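Local coordinates for ABC transporter substrate binding protein (Ribose) (Agrobacterium vitis, PDB 5DKV) that binds alpha-D-tagatopyranose in a closed cleft and probably serves as the sugar-binding component of an ABC transporter, at residues 115-119 / 173-178; 68-73 / 90-94; 41-45 / 274-280; 121-125 / 297-301. One frame throughout, in Å; residues are numbered along the deposited sequence.

How the interactions relate
Along the chain, interaction 2 (68-73 / 90-94) closes before interaction 1 (115-119 / 173-178) opens, and interaction 3 (41-45 / 274-280) spans both; interaction 4 (121-125 / 297-301) alternates with 1 and with 3. Interactions 1 and 3 have centres about 14 Å apart and both grip the sugar, meeting where Y42 and F41 reach D116. Interaction 2, centred about 12 Å from interaction 1, touches it through P92 and T117, and through the neighbouring strands 87-90 and 112-115. Interaction 4 has its centre about 12 Å from that of interaction 1 and joins it through Y124. Thus the loop after strand 112-115 runs from the sugar pocket to the start of strand 299-307.

Interaction 1 (115-119 / 173-178); sequences VDTFI and STTDQR. With T6T (alpha-D-tagatopyranose), chain E.
F118 and S173 make the main apolar contact. CB of S173 lies over one face of the F118 ring, a CH-pi contact 3.8 Å from the ring centroid and 18° off its normal. CG of F118 stands between its own backbone N and carbonyl carbon (chi1 61°), which turns the ring toward the helix; serine is small enough for it to close in, and Y137 meets the ring edge-to-face. Beside this, CG2 of T174 packs 3.1 Å from the D116 carbonyl O and also meets the methyl of T117, whose hydroxyl is bound to P92 O.

The polar links run through the sugar. D116 accepts from two of its hydroxyls, OD1 from O4 at 2.7 Å and OD2 from O5 at 2.7 Å. T174 OG1 donates to O5 at 2.8 Å. R178 NH2 donates to O4 at 2.8 Å and NH1 to O3 at 3.0 Å, the latter at 163°, while N142 holds NE and CB of T174 lies over one guanidinium face.

O4 and O5 thus each accept from the helix and donate to D116. The opposite charges of D116 and R178 probably polarise O4, and the sugar itself bridges loop and helix.

Interaction 2 (68-73 / 90-94); sequences FNPVTQ and IAPTD
The Q73 amide is held by backbone and side-chain atoms of A91 and T93. Its OE1 accepts twice from T93: the hydroxyl OG1 donates from 2.8 Å, well above the carbonyl plane (59°), while the backbone N, at 3.0 Å, is tilted only 19° from it. The amide's other polar atom, NE2, donates to A91 O at 2.8 Å, nearly straight (168°). Glutamine suits the place because one flat group can both accept and donate, and these bonds fix its rotation. CG2 of T93, meanwhile, sits over the centre of the F68 ring, 3.6 Å from the centroid in a CH-pi contact, and the P70 ring packs its CG 4.0 Å from D94 CB.

All this joins the first turn of helix 70-81 to the loop leaving the C-terminal end of strand 87-90, in the alpha/beta lobe of a periplasmic binding protein. N69 is the N-cap of that helix, its OD1 accepting from V71 N at 3.0 Å. Proline follows well at the first turn, where no backbone N-H is needed.

Farther out, P34 O takes a second bond from Q73 NE2, and D67 binds the N69 amide. Y42 touches the F68 ring, whose side chain comes within about 4 Å of the bound sugar.

Interaction 3 (41-45 / 274-280); sequences FYITM and QHPAEIG. With T6T (alpha-D-tagatopyranose), chain E.
The sugar pocket of this periplasmic binding protein is lined where F41, on the first turn of helix 40-56, meets Q274, just ahead of helix 276-291. The short helical segments cross at -48° with their axes 7.6 Å apart, which is close for a helix pair. Q274 NE2 donates to the sugar O4 at 2.9 Å along an almost straight line (176°), and O4 in turn lies over one face of the F41 ring, toward its rim. The Q274 amide and the F41 ring are nearly parallel and lie close together, NE2 being 3.2 Å from CE1. D254 OD2 takes a second bond from NE2, and S140 OG pairs with OE1; together they fix which way round the amide sits.

Behind this, the helices pack through apolar groups. P276 is wedged between F41 and T44, its CG lying 3.7 Å from T44 CG2; a proline fits the first helical turn, its rigid ring offering an apolar surface to both side chains. The backbones approach so nearly that CA-H groups point at carbonyls: M45 CA is 3.2 Å from P276 O, and G280 CA is 3.5 Å from M45 O. Glycine suits that spot, since a beta carbon would run into the M45 carbonyl. I279 packs against both F41 and M45: its CD1 touches F41 CZ at 3.9 Å, and the bend of M45 at chi3 (-62°) brings CE to 4.0 Å from I279 CG2.

Interaction 4 (121-125 / 297-301); sequences TGDYQ and PTKIG
K299 and D123 pair across the contact at the start of strand 299-307. From CB the lysine chain sets CG anti to its own carbonyl carbon and runs extended as far as CE, where it meets D123 OD1 at 3.1 Å and also brushes the G122 carbonyl. A bend at chi4 (62°) then swings the tip round, and NZ donates to D123 OD1 at 2.8 Å, making a salt bridge on the anti lone pair of that oxygen, the one away from OD2. The same NZ reaches a water at 3.1 Å. A long, flexible lysine suits this rim, since it can stretch over the loop and still present its charge to the acid.

The water ties the two segments together. It donates to G122 O at 2.7 Å and to T298 O at 2.8 Å, and it accepts from Y124 N at 2.9 Å as well as from NZ, so four partners hold it in place. A second water donates to Y124 O at 2.7 Å and is hydrogen-bonded to T298 OG1, while CG2 of T298 rests against that same carbonyl.

The G122 carbonyl O lies over the centre of the Y124 ring, whose hydroxyl is bonded to T114 and I119. D123 itself is presented by a turn in which T121 OG1 accepts from D123 N at 3.1 Å, and G122 adopts the positive phi (84°) that glycine tolerates well. T121-D123 is thus an ST turn, tied by the salt bridge to K299 at the start of strand 299-307, which lies next to strand 137-140, and the waters link the loop to T298 just before that strand.

Interaction 1 (115-119 / 173-178)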
loop_
_atom_site.group_PDB
_atom_site.type_symbol
_atom_site.label_atom_id
_atom_site.label_comp_id
_atom_site.label_asym_id
_atom_site.label_seq_id
_atom_site.Cartn_x
_atom_site.Cartn_y
_atom_site.Cartn_z
ATOM N N VAL A 115 4.683 -7.897 -4.862
ATOM C CA VAL A 115 4.811 -6.457 -4.777
ATOM C C VAL A 115 3.763 -5.968 -3.792
ATOM O O VAL A 115 2.635 -6.464 -3.785
ATOM C CB VAL A 115 4.639 -5.770 -6.171
ATOM C CG1 VAL A 115 5.844 -6.070 -7.076
ATOM C CG2 VAL A 115 3.337 -6.198 -6.885
ATOM N N ASP A 116 4.163 -5.009 -2.951
ATOM C CA ASP A 116 3.313 -4.374 -1.921
ATOM C C ASP A 116 3.071 -5.286 -0.718
ATOM O O ASP A 116 3.538 -5.002 0.396
ATOM C CB ASP A 116 1.982 -3.908 -2.523
ATOM C CG ASP A 116 1.129 -3.164 -1.527
ATOM O OD1 ASP A 116 1.686 -2.347 -0.748
ATOM O OD2 ASP A 116 -0.107 -3.390 -1.555
ATOM N N THR A 117 2.370 -6.387 -0.963
ATOM C CA THR A 117 2.019 -7.373 0.047
ATOM C C THR A 117 2.807 -8.667 -0.154
ATOM O O THR A 117 3.448 -8.845 -1.191
ATOM C CB THR A 117 0.538 -7.696 -0.024
ATOM O OG1 THR A 117 0.231 -8.083 -1.371
ATOM C CG2 THR A 117 -0.282 -6.481 0.374
ATOM N N PHE A 118 2.743 -9.564 0.830
ATOM C CA PHE A 118 3.482 -10.814 0.766
ATOM C C PHE A 118 2.631 -12.024 1.105
ATOM O O PHE A 118 1.506 -11.895 1.593
ATOM C CB PHE A 118 4.720 -10.764 1.687
ATOM C CG PHE A 118 4.431 -10.562 3.180
ATOM C CD1 PHE A 118 3.973 -11.601 3.962
ATOM C CD2 PHE A 118 4.739 -9.356 3.799
ATOM C CE1 PHE A 118 3.748 -11.428 5.332
ATOM C CE2 PHE A 118 4.546 -9.186 5.176
ATOM C CZ PHE A 118 4.038 -10.233 5.927
ATOM N N ILE A 119 3.143 -13.195 0.742
ATOM C CA ILE A 119 2.643 -14.464 1.272
ATOM C C ILE A 119 3.664 -15.052 2.246
ATOM O O ILE A 119 4.820 -14.632 2.287
ATOM C CB ILE A 119 2.324 -15.496 0.162
ATOM C CG1 ILE A 119 3.553 -15.790 -0.694
ATOM C CG2 ILE A 119 1.165 -14.983 -0.687
ATOM C CD1 ILE A 119 3.427 -17.033 -1.515
ATOM N N SER A 173 -1.303 -7.644 5.166
ATOM C CA SER A 173 0.064 -7.620 5.676
ATOM C C SER A 173 0.599 -6.189 5.842
ATOM O O SER A 173 1.228 -5.863 6.834
ATOM C CB SER A 173 0.990 -8.430 4.765
ATOM O OG SER A 173 1.282 -7.777 3.535
ATOM N N THR A 174 0.324 -5.360 4.868
ATOM C CA THR A 174 0.849 -3.994 4.844
ATOM C C THR A 174 0.227 -3.131 5.945
ATOM O O THR A 174 0.929 -2.463 6.701
ATOM C CB THR A 174 0.562 -3.335 3.515
ATOM O OG1 THR A 174 -0.814 -3.560 3.210
ATOM C CG2 THR A 174 1.454 -3.926 2.405
ATOM N N THR A 175 -1.099 -3.113 5.997
ATOM C CA THR A 175 -1.784 -2.272 6.960
ATOM C C THR A 175 -1.696 -2.826 8.389
ATOM O O THR A 175 -1.744 -2.055 9.343
ATOM C CB THR A 175 -3.237 -2.066 6.553
ATOM O OG1 THR A 175 -3.873 -3.337 6.423
ATOM C CG2 THR A 175 -3.327 -1.294 5.222
ATOM N N ASP A 176 -1.524 -4.139 8.542
ATOM C CA ASP A 176 -1.179 -4.712 9.849
ATOM C C ASP A 176 0.151 -4.122 10.332
ATOM O O ASP A 176 0.291 -3.727 11.488
ATOM C CB ASP A 176 -1.055 -6.244 9.772
ATOM C CG ASP A 176 -2.383 -6.967 9.902
ATOM O OD1 ASP A 176 -3.436 -6.315 10.091
ATOM O OD2 ASP A 176 -2.355 -8.218 9.815
ATOM N N GLN A 177 1.131 -4.044 9.429
ATOM C CA GLN A 177 2.452 -3.550 9.790
ATOM C C GLN A 177 2.377 -2.054 10.121
ATOM O O GLN A 177 3.037 -1.593 11.049
ATOM C CB GLN A 177 3.458 -3.809 8.670
ATOM C CG GLN A 177 3.950 -5.243 8.656
ATOM C CD GLN A 177 4.912 -5.505 7.523
ATOM O OE1 GLN A 177 4.691 -5.046 6.412
ATOM N NE2 GLN A 177 6.019 -6.193 7.818
ATOM N N ARG A 178 1.575 -1.296 9.364
ATOM C CA ARG A 178 1.450 0.128 9.629
ATOM C C ARG A 178 0.811 0.363 10.985
ATOM O O ARG A 178 1.233 1.238 11.724
ATOM C CB ARG A 178 0.630 0.819 8.540
ATOM C CG ARG A 178 1.265 0.757 7.190
ATOM C CD ARG A 178 0.358 1.203 6.050
ATOM N NE ARG A 178 0.929 0.724 4.787
ATOM C CZ ARG A 178 0.291 0.643 3.630
ATOM N NH1 ARG A 178 -0.969 1.041 3.513
ATOM N NH2 ARG A 178 0.941 0.185 2.567
HETATM O O3 T6T E . -2.096 1.361 0.786
HETATM C C3 T6T E . -2.103 0.715 -0.480
HETATM C C4 T6T E . -1.426 -0.581 -0.359
HETATM O O4 T6T E . -0.022 -0.359 0.037
HETATM C C5 T6T E . -2.116 -1.436 0.611
HETATM O O5 T6T E . -1.542 -2.754 0.659
HETATM C C6 T6T E . -3.569 -1.666 0.231
HETATM O O6 T6T E . -4.231 -0.377 0.066
HETATM C C2 T6T E . -3.559 0.457 -0.913
HETATM O O2 T6T E . -3.520 -0.161 -2.177
HETATM C C1 T6T E . -4.419 1.657 -0.943
HETATM O O1 T6T E . -3.950 2.620 -1.833
#

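Interaction 2 (68-73 / 90-94)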
loop_
_atom_site.group_PDB
_atom_site.type_symbol
_atom_site.label_atom_id
_atom_site.label_comp_id
_atom_site.label_asym_id
_atom_site.label_seq_id
_atom_site.Cartn_x
_atom_site.Cartn_y
_atom_site.Cartn_z
ATOM N N PHE A 68 -10.347 -5.947 -3.057
ATOM C CA PHE A 68 -9.179 -6.516 -2.374
ATOM C C PHE A 68 -9.676 -7.733 -1.614
ATOM O O PHE A 68 -10.182 -7.626 -0.490
ATOM C CB PHE A 68 -8.540 -5.461 -1.452
ATOM C CG PHE A 68 -7.178 -5.821 -0.930
ATOM C CD1 PHE A 68 -7.030 -6.669 0.154
ATOM C CD2 PHE A 68 -6.050 -5.289 -1.509
ATOM C CE1 PHE A 68 -5.768 -6.977 0.647
ATOM C CE2 PHE A 68 -4.785 -5.595 -1.030
ATOM C CZ PHE A 68 -4.642 -6.445 0.039
ATOM N N ASN A 69 -9.598 -8.887 -2.264
ATOM C CA ASN A 69 -10.339 -10.049 -1.825
ATOM C C ASN A 69 -9.773 -11.304 -2.461
ATOM O O ASN A 69 -9.785 -11.419 -3.689
ATOM C CB ASN A 69 -11.824 -9.832 -2.193
ATOM C CG ASN A 69 -12.719 -11.019 -1.886
ATOM O OD1 ASN A 69 -12.327 -11.999 -1.253
ATOM N ND2 ASN A 69 -13.959 -10.932 -2.364
ATOM N N PRO A 70 -9.258 -12.247 -1.651
ATOM C CA PRO A 70 -8.699 -13.441 -2.294
ATOM C C PRO A 70 -9.700 -14.278 -3.079
ATOM O O PRO A 70 -9.282 -14.997 -3.982
ATOM C CB PRO A 70 -8.126 -14.242 -1.116
ATOM C CG PRO A 70 -8.928 -13.803 0.060
ATOM C CD PRO A 70 -9.173 -12.333 -0.179
ATOM N N VAL A 71 -10.985 -14.203 -2.749
ATOM C CA VAL A 71 -11.970 -15.000 -3.460
ATOM C C VAL A 71 -12.042 -14.561 -4.928
ATOM O O VAL A 71 -12.160 -15.407 -5.824
ATOM C CB VAL A 71 -13.350 -14.895 -2.784
ATOM C CG1 VAL A 71 -14.449 -15.638 -3.569
ATOM C CG2 VAL A 71 -13.293 -15.437 -1.338
ATOM N N THR A 72 -11.952 -13.255 -5.185
ATOM C CA THR A 72 -11.990 -12.767 -6.569
ATOM C C THR A 72 -10.590 -12.668 -7.195
ATOM O O THR A 72 -10.451 -12.777 -8.420
ATOM C CB THR A 72 -12.668 -11.395 -6.673
ATOM O OG1 THR A 72 -12.028 -10.498 -5.789
ATOM C CG2 THR A 72 -14.147 -11.488 -6.301
ATOM N N GLN A 73 -9.545 -12.503 -6.388
ATOM C CA GLN A 73 -8.205 -12.430 -6.974
ATOM C C GLN A 73 -7.733 -13.788 -7.525
ATOM O O GLN A 73 -7.062 -13.834 -8.562
ATOM C CB GLN A 73 -7.192 -11.897 -5.963
ATOM C CG GLN A 73 -5.821 -11.599 -6.596
ATOM C CD GLN A 73 -4.825 -11.114 -5.571
ATOM O OE1 GLN A 73 -4.665 -11.719 -4.519
ATOM N NE2 GLN A 73 -4.198 -9.986 -5.853
ATOM N N ILE A 90 2.694 -10.025 -8.385
ATOM C CA ILE A 90 1.376 -10.003 -7.779
ATOM C C ILE A 90 1.404 -9.365 -6.390
ATOM O O ILE A 90 2.356 -9.509 -5.618
ATOM C CB ILE A 90 0.788 -11.435 -7.693
ATOM C CG1 ILE A 90 -0.579 -11.417 -7.009
ATOM C CG2 ILE A 90 1.726 -12.316 -6.929
ATOM C CD1 ILE A 90 -1.355 -12.714 -7.193
ATOM N N ALA A 91 0.344 -8.632 -6.086
ATOM C CA ALA A 91 0.109 -8.158 -4.746
ATOM C C ALA A 91 -0.958 -9.066 -4.093
ATOM O O ALA A 91 -2.172 -8.844 -4.277
ATOM C CB ALA A 91 -0.350 -6.703 -4.757
ATOM N N PRO A 92 -0.524 -10.129 -3.392
ATOM C CA PRO A 92 -1.497 -11.097 -2.849
ATOM C C PRO A 92 -2.400 -10.448 -1.836
ATOM O O PRO A 92 -1.915 -9.675 -1.023
ATOM C CB PRO A 92 -0.623 -12.170 -2.191
ATOM C CG PRO A 92 0.690 -11.441 -1.866
ATOM C CD PRO A 92 0.863 -10.474 -3.015
ATOM N N THR A 93 -3.688 -10.755 -1.899
ATOM C CA THR A 93 -4.654 -10.160 -0.999
ATOM C C THR A 93 -4.841 -10.931 0.297
ATOM O O THR A 93 -5.683 -10.572 1.106
ATOM C CB THR A 93 -6.037 -10.026 -1.692
ATOM O OG1 THR A 93 -6.386 -11.271 -2.313
ATOM C CG2 THR A 93 -5.996 -8.927 -2.727
ATOM N N ASP A 94 -4.068 -11.992 0.496
ATOM C CA ASP A 94 -4.113 -12.733 1.746
ATOM C C ASP A 94 -2.795 -13.462 1.894
ATOM O O ASP A 94 -2.318 -14.056 0.931
ATOM C CB ASP A 94 -5.275 -13.718 1.753
ATOM C CG ASP A 94 -5.525 -14.304 3.120
ATOM O OD1 ASP A 94 -6.437 -13.798 3.804
ATOM O OD2 ASP A 94 -4.813 -15.263 3.504
#

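Interaction 3 (41-45 / 274-280)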
loop_
_atom_site.group_PDB
_atom_site.type_symbol
_atom_site.label_atom_id
_atom_site.label_comp_id
_atom_site.label_asym_id
_atom_site.label_seq_id
_atom_site.Cartn_x
_atom_site.Cartn_y
_atom_site.Cartn_z
ATOM N N PHE A 41 -3.030 3.621 -5.949
ATOM C CA PHE A 41 -1.745 3.018 -5.614
ATOM C C PHE A 41 -1.352 1.995 -6.675
ATOM O O PHE A 41 -0.237 2.018 -7.219
ATOM C CB PHE A 41 -1.797 2.348 -4.249
ATOM C CG PHE A 41 -0.550 1.576 -3.878
ATOM C CD1 PHE A 41 0.558 2.219 -3.403
ATOM C CD2 PHE A 41 -0.529 0.194 -3.958
ATOM C CE1 PHE A 41 1.691 1.529 -3.034
ATOM C CE2 PHE A 41 0.610 -0.525 -3.596
ATOM C CZ PHE A 41 1.733 0.140 -3.141
ATOM N N TYR A 42 -2.273 1.096 -6.989
ATOM C CA TYR A 42 -1.956 0.046 -7.950
ATOM C C TYR A 42 -1.909 0.600 -9.374
ATOM O O TYR A 42 -1.185 0.092 -10.228
ATOM C CB TYR A 42 -2.951 -1.103 -7.834
ATOM C CG TYR A 42 -2.801 -1.853 -6.518
ATOM C CD1 TYR A 42 -1.613 -2.548 -6.215
ATOM C CD2 TYR A 42 -3.800 -1.853 -5.570
ATOM C CE1 TYR A 42 -1.456 -3.204 -5.014
ATOM C CE2 TYR A 42 -3.632 -2.513 -4.346
ATOM C CZ TYR A 42 -2.466 -3.184 -4.083
ATOM O OH TYR A 42 -2.371 -3.822 -2.870
ATOM N N ILE A 43 -2.698 1.626 -9.639
ATOM C CA ILE A 43 -2.685 2.251 -10.959
ATOM C C ILE A 43 -1.328 2.870 -11.201
ATOM O O ILE A 43 -0.773 2.757 -12.298
ATOM C CB ILE A 43 -3.834 3.281 -11.078
ATOM C CG1 ILE A 43 -5.156 2.527 -11.126
ATOM C CG2 ILE A 43 -3.688 4.191 -12.309
ATOM C CD1 ILE A 43 -6.382 3.406 -10.912
ATOM N N THR A 44 -0.778 3.517 -10.178
ATOM C CA THR A 44 0.535 4.146 -10.286
ATOM C C THR A 44 1.649 3.094 -10.326
ATOM O O THR A 44 2.612 3.249 -11.070
ATOM C CB THR A 44 0.749 5.131 -9.129
ATOM O OG1 THR A 44 -0.342 6.055 -9.132
ATOM C CG2 THR A 44 2.030 5.887 -9.287
ATOM N N MET A 45 1.487 1.995 -9.585
ATOM C CA MET A 45 2.428 0.870 -9.674
ATOM C C MET A 45 2.469 0.320 -11.096
ATOM O O MET A 45 3.521 0.074 -11.657
ATOM C CB MET A 45 2.041 -0.245 -8.701
ATOM C CG MET A 45 3.001 -1.418 -8.698
ATOM S SD MET A 45 2.347 -2.885 -7.910
ATOM C CE MET A 45 2.092 -2.265 -6.259
ATOM N N GLN A 274 3.525 6.534 -0.506
ATOM C CA GLN A 274 4.432 5.494 -0.908
ATOM C C GLN A 274 4.982 5.868 -2.272
ATOM O O GLN A 274 4.643 6.916 -2.819
ATOM C CB GLN A 274 3.716 4.150 -0.961
ATOM C CG GLN A 274 3.066 3.740 0.369
ATOM C CD GLN A 274 2.488 2.356 0.298
ATOM O OE1 GLN A 274 3.216 1.395 0.424
ATOM N NE2 GLN A 274 1.174 2.250 0.086
ATOM N N HIS A 275 5.804 4.977 -2.808
ATOM C CA HIS A 275 6.391 5.106 -4.153
ATOM C C HIS A 275 5.949 3.940 -5.027
ATOM O O HIS A 275 6.754 3.099 -5.386
ATOM C CB HIS A 275 7.905 5.142 -4.057
ATOM C CG HIS A 275 8.444 6.384 -3.409
ATOM N ND1 HIS A 275 9.796 6.638 -3.318
ATOM C CD2 HIS A 275 7.827 7.429 -2.808
ATOM C CE1 HIS A 275 9.991 7.784 -2.695
ATOM N NE2 HIS A 275 8.814 8.288 -2.374
ATOM N N PRO A 276 4.655 3.864 -5.345
ATOM C CA PRO A 276 4.195 2.697 -6.122
ATOM C C PRO A 276 4.873 2.534 -7.474
ATOM O O PRO A 276 5.055 1.396 -7.909
ATOM C CB PRO A 276 2.698 2.962 -6.314
ATOM C CG PRO A 276 2.482 4.387 -5.914
ATOM C CD PRO A 276 3.540 4.697 -4.891
ATOM N N ALA A 277 5.185 3.620 -8.171
ATOM C CA ALA A 277 5.796 3.450 -9.482
ATOM C C ALA A 277 7.153 2.771 -9.336
ATOM O O ALA A 277 7.523 1.917 -10.142
ATOM C CB ALA A 277 5.926 4.806 -10.217
ATOM N N GLU A 278 7.882 3.149 -8.290
ATOM C CA GLU A 278 9.169 2.522 -7.958
ATOM C C GLU A 278 9.006 1.004 -7.725
ATOM O O GLU A 278 9.801 0.184 -8.180
ATOM C CB GLU A 278 9.720 3.213 -6.724
ATOM C CG GLU A 278 11.133 2.915 -6.350
ATOM C CD GLU A 278 11.580 3.730 -5.164
ATOM O OE1 GLU A 278 11.291 4.960 -5.104
ATOM O OE2 GLU A 278 12.246 3.129 -4.279
ATOM N N ILE A 279 7.950 0.629 -7.009
ATOM C CA ILE A 279 7.659 -0.774 -6.766
ATOM C C ILE A 279 7.408 -1.517 -8.057
ATOM O O ILE A 279 7.975 -2.593 -8.279
ATOM C CB ILE A 279 6.454 -0.930 -5.812
ATOM C CG1 ILE A 279 6.827 -0.365 -4.440
ATOM C CG2 ILE A 279 6.034 -2.396 -5.706
ATOM C CD1 ILE A 279 5.641 -0.287 -3.504
ATOM N N GLY A 280 6.559 -0.959 -8.923
ATOM C CA GLY A 280 6.297 -1.545 -10.197
ATOM C C GLY A 280 7.518 -1.667 -11.080
ATOM O O GLY A 280 7.711 -2.693 -11.745
HETATM O O3 T6T E . -2.096 1.361 0.786
HETATM C C3 T6T E . -2.103 0.715 -0.480
HETATM C C4 T6T E . -1.426 -0.581 -0.359
HETATM O O4 T6T E . -0.022 -0.359 0.037
HETATM C C5 T6T E . -2.116 -1.436 0.611
HETATM O O5 T6T E . -1.542 -2.754 0.659
HETATM C C6 T6T E . -3.569 -1.666 0.231
HETATM O O6 T6T E . -4.231 -0.377 0.066
HETATM C C2 T6T E . -3.559 0.457 -0.913
HETATM O O2 T6T E . -3.520 -0.161 -2.177
HETATM C C1 T6T E . -4.419 1.657 -0.943
HETATM O O1 T6T E . -3.950 2.620 -1.833
#

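Interaction 4 (121-125 / 297-301)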
loop_
_atom_site.group_PDB
_atom_site.type_symbol
_atom_site.label_atom_id
_atom_site.label_comp_id
_atom_site.label_asym_id
_atom_site.label_seq_id
_atom_site.Cartn_x
_atom_site.Cartn_y
_atom_site.Cartn_z
ATOM N N THR A 121 5.713 -15.236 5.299
ATOM C CA THR A 121 6.274 -14.168 6.130
ATOM C C THR A 121 6.825 -13.018 5.295
ATOM O O THR A 121 7.219 -11.963 5.819
ATOM C CB THR A 121 7.421 -14.705 6.997
ATOM O OG1 THR A 121 8.487 -15.138 6.148
ATOM C CG2 THR A 121 6.966 -15.886 7.861
ATOM N N GLY A 122 6.904 -13.237 3.993
ATOM C CA GLY A 122 7.554 -12.287 3.116
ATOM C C GLY A 122 9.067 -12.477 3.068
ATOM O O GLY A 122 9.755 -11.723 2.386
ATOM N N ASP A 123 9.563 -13.495 3.761
ATOM C CA ASP A 123 10.961 -13.920 3.659
ATOM C C ASP A 123 11.033 -15.051 2.651
ATOM O O ASP A 123 10.494 -16.160 2.882
ATOM C CB ASP A 123 11.513 -14.367 5.020
ATOM C CG ASP A 123 11.559 -13.241 6.009
ATOM O OD1 ASP A 123 12.086 -12.169 5.654
ATOM O OD2 ASP A 123 11.055 -13.415 7.135
ATOM N N TYR A 124 11.664 -14.769 1.519
ATOM C CA TYR A 124 11.668 -15.714 0.407
ATOM C C TYR A 124 13.048 -16.299 0.110
ATOM O O TYR A 124 14.065 -15.729 0.483
ATOM C CB TYR A 124 11.153 -15.030 -0.842
ATOM C CG TYR A 124 9.749 -14.453 -0.755
ATOM C CD1 TYR A 124 8.726 -15.078 -0.029
ATOM C CD2 TYR A 124 9.444 -13.275 -1.423
ATOM C CE1 TYR A 124 7.428 -14.512 0.017
ATOM C CE2 TYR A 124 8.184 -12.733 -1.397
ATOM C CZ TYR A 124 7.169 -13.345 -0.665
ATOM O OH TYR A 124 5.897 -12.798 -0.646
ATOM N N GLN A 125 13.058 -17.432 -0.597
ATOM C CA GLN A 125 14.288 -18.110 -0.999
ATOM C C GLN A 125 15.174 -18.421 0.198
ATOM O O GLN A 125 16.396 -18.418 0.084
ATOM C CB GLN A 125 15.058 -17.272 -2.022
ATOM C CG GLN A 125 14.271 -16.975 -3.284
ATOM C CD GLN A 125 13.983 -18.217 -4.105
ATOM O OE1 GLN A 125 14.892 -18.952 -4.475
ATOM N NE2 GLN A 125 12.707 -18.459 -4.390
ATOM N N PRO A 297 17.822 -9.469 -5.529
ATOM C CA PRO A 297 17.614 -9.396 -4.069
ATOM C C PRO A 297 16.283 -10.016 -3.648
ATOM O O PRO A 297 15.309 -9.913 -4.380
ATOM C CB PRO A 297 17.588 -7.894 -3.769
ATOM C CG PRO A 297 18.047 -7.213 -4.998
ATOM C CD PRO A 297 17.870 -8.144 -6.160
ATOM N N THR A 298 16.222 -10.644 -2.478
ATOM C CA THR A 298 14.957 -11.217 -2.022
ATOM C C THR A 298 14.066 -10.156 -1.419
ATOM O O THR A 298 12.877 -10.404 -1.163
ATOM C CB THR A 298 15.161 -12.302 -0.962
ATOM O OG1 THR A 298 15.818 -11.726 0.146
ATOM C CG2 THR A 298 16.018 -13.454 -1.486
ATOM N N LYS A 299 14.640 -8.981 -1.172
ATOM C CA LYS A 299 13.874 -7.815 -0.707
ATOM C C LYS A 299 14.343 -6.501 -1.306
ATOM O O LYS A 299 15.534 -6.239 -1.369
ATOM C CB LYS A 299 13.964 -7.688 0.806
ATOM C CG LYS A 299 13.267 -8.786 1.551
ATOM C CD LYS A 299 13.365 -8.555 3.061
ATOM C CE LYS A 299 12.773 -9.719 3.851
ATOM N NZ LYS A 299 13.508 -10.999 3.600
ATOM N N ILE A 300 13.400 -5.675 -1.746
ATOM C CA ILE A 300 13.712 -4.288 -2.066
ATOM C C ILE A 300 12.681 -3.425 -1.378
ATOM O O ILE A 300 11.469 -3.605 -1.596
ATOM C CB ILE A 300 13.701 -4.004 -3.587
ATOM C CG1 ILE A 300 14.589 -4.991 -4.319
ATOM C CG2 ILE A 300 14.156 -2.560 -3.851
ATOM C CD1 ILE A 300 14.596 -4.818 -5.839
ATOM N N GLY A 301 13.174 -2.515 -0.546
ATOM C CA GLY A 301 12.341 -1.622 0.239
ATOM C C GLY A 301 12.302 -0.255 -0.416
ATOM O O GLY A 301 13.338 0.336 -0.655
HETATM O O HOH W 1 12.086 -11.914 1.022
HETATM O O HOH W 2 15.132 -13.769 2.068
#